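Local structure of short chain dehydrogenase (Salmonella typhi, 3G1T) at residues Q117-Q120 / D121-V125. The protein probably acts as an NAD(P)-dependent oxidoreductase of the short-chain dehydrogenase family. Residues are numbered along the deposited sequence; the frame is centred on the assembly and turned at random.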
# COMPACT_ATOMS: atom_id res chain seq x y z
N GLN A 117 -2.25 -16.07 0.60
CA GLN A 117 -0.91 -16.24 1.14
C GLN A 117 0.10 -15.54 0.25
O GLN A 117 1.00 -14.90 0.76
CB GLN A 117 -0.55 -17.73 1.35
CG GLN A 117 0.80 -17.95 2.07
CD GLN A 117 0.92 -17.16 3.42
OE1 GLN A 117 0.36 -17.58 4.45
NE2 GLN A 117 1.63 -16.00 3.39
N ILE A 118 -0.01 -15.73 -1.08
CA ILE A 118 0.95 -15.05 -1.99
C ILE A 118 0.80 -13.53 -1.85
O ILE A 118 1.81 -12.76 -1.85
CB ILE A 118 0.82 -15.44 -3.48
CG1 ILE A 118 1.07 -16.97 -3.71
CG2 ILE A 118 1.77 -14.61 -4.28
CD1 ILE A 118 2.28 -17.44 -3.06
N TRP A 119 -0.45 -13.11 -1.67
CA TRP A 119 -0.78 -11.68 -1.55
C TRP A 119 -0.04 -11.11 -0.30
O TRP A 119 0.62 -10.06 -0.37
CB TRP A 119 -2.30 -11.49 -1.44
CG TRP A 119 -2.74 -10.05 -0.94
CD1 TRP A 119 -2.53 -9.51 0.31
CD2 TRP A 119 -3.36 -9.02 -1.72
NE1 TRP A 119 -3.01 -8.20 0.35
CE2 TRP A 119 -3.55 -7.88 -0.88
CE3 TRP A 119 -3.85 -8.96 -3.03
CZ2 TRP A 119 -4.19 -6.70 -1.33
CZ3 TRP A 119 -4.47 -7.80 -3.49
CH2 TRP A 119 -4.62 -6.65 -2.64
N GLN A 120 -0.13 -11.82 0.83
CA GLN A 120 0.60 -11.45 2.07
C GLN A 120 2.10 -11.44 1.85
O GLN A 120 2.80 -10.53 2.33
CB GLN A 120 0.21 -12.40 3.23
CG GLN A 120 -0.39 -11.74 4.47
CD GLN A 120 -1.77 -12.30 4.94
OE1 GLN A 120 -2.24 -11.94 6.00
NE2 GLN A 120 -2.42 -13.16 4.12
N ASP A 121 2.63 -12.42 1.10
CA ASP A 121 4.10 -12.47 0.83
C ASP A 121 4.57 -11.25 0.06
O ASP A 121 5.65 -10.69 0.34
CB ASP A 121 4.44 -13.72 -0.04
CG ASP A 121 4.25 -15.03 0.68
OD1 ASP A 121 4.14 -15.05 1.89
OD2 ASP A 121 4.20 -16.09 0.02
N VAL A 122 3.77 -10.83 -0.94
CA VAL A 122 4.09 -9.64 -1.77
C VAL A 122 4.14 -8.43 -0.86
O VAL A 122 5.07 -7.60 -0.98
CB VAL A 122 3.09 -9.43 -3.01
CG1 VAL A 122 3.27 -8.06 -3.67
CG2 VAL A 122 3.33 -10.55 -4.05
N MET A 123 3.16 -8.31 0.03
CA MET A 123 3.12 -7.15 0.94
C MET A 123 4.35 -7.18 1.85
O MET A 123 4.93 -6.13 2.18
CB MET A 123 1.82 -7.12 1.76
CG MET A 123 0.59 -6.59 0.89
SD MET A 123 0.62 -4.96 -0.01
CE MET A 123 0.58 -4.05 1.49
N GLN A 124 4.70 -8.37 2.32
CA GLN A 124 5.80 -8.51 3.28
C GLN A 124 7.11 -8.12 2.64
O GLN A 124 7.94 -7.46 3.31
CB GLN A 124 5.91 -9.96 3.83
CG GLN A 124 6.85 -10.08 5.07
CD GLN A 124 6.31 -9.25 6.23
OE1 GLN A 124 5.12 -9.06 6.31
NE2 GLN A 124 7.18 -8.87 7.19
N VAL A 125 7.35 -8.53 1.38
CA VAL A 125 8.65 -8.19 0.77
C VAL A 125 8.62 -6.71 0.36
O VAL A 125 9.58 -5.96 0.66
CB VAL A 125 8.95 -9.10 -0.49
CG1 VAL A 125 10.18 -8.59 -1.34
CG2 VAL A 125 9.17 -10.53 -0.02
O HOH W 1 2.42 -9.38 4.62
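The side chain of Gln117 sets out with CG anti to the backbone N (chi1 -173°) and then bends at chi2, which brings its amide forward, toward the residue one turn on; Asp121 keeps CG beside its own N (chi1 -68°), turning the carboxylate back to meet it. The two side chains cross at about a right angle, and Gln117 NE2 gives a bent hydrogen bond of 3.1 Å to Asp121 OD1, arriving from above the carboxylate plane rather than within it. Beneath this bridge Asp121 N donates to Gln117 O at 3.0 Å, so backbone and side chain join the same pair of residues. Ile118 CD1 packs 3.9 Å from the other carboxylate oxygen, Asp121 OD2.

This is the first part of helix 116-142, which flanks the parallel sheet of the Rossmann fold beside helix 165-185; Val122 and Trp119 both lean on Ala166 of that neighbour. In many short-chain dehydrogenases the equivalent pair of helices builds the dimer interface, and here too Trp119 NE1 donates a hydrogen bond to Asn128 OD1 of the second subunit, whose Phe131 stacks on the indole. Met123 runs alongside Trp119, its CG 4.0 Å from Trp119 NE1, and its sulfur sits obliquely to the five-membered ring, SD 5.4 Å from the centroid, a Met-aromatic contact.

Gln120 O has two donors, Gln124 N at 2.9 Å and a water at 2.6 Å that also donates to Gln124 OE1. At its side-chain end, Gln120 OE1 accepts from Gln124 NE2 of the second subunit, and Gln124 NE2 returns the bond to Gln120 OE1 of that subunit.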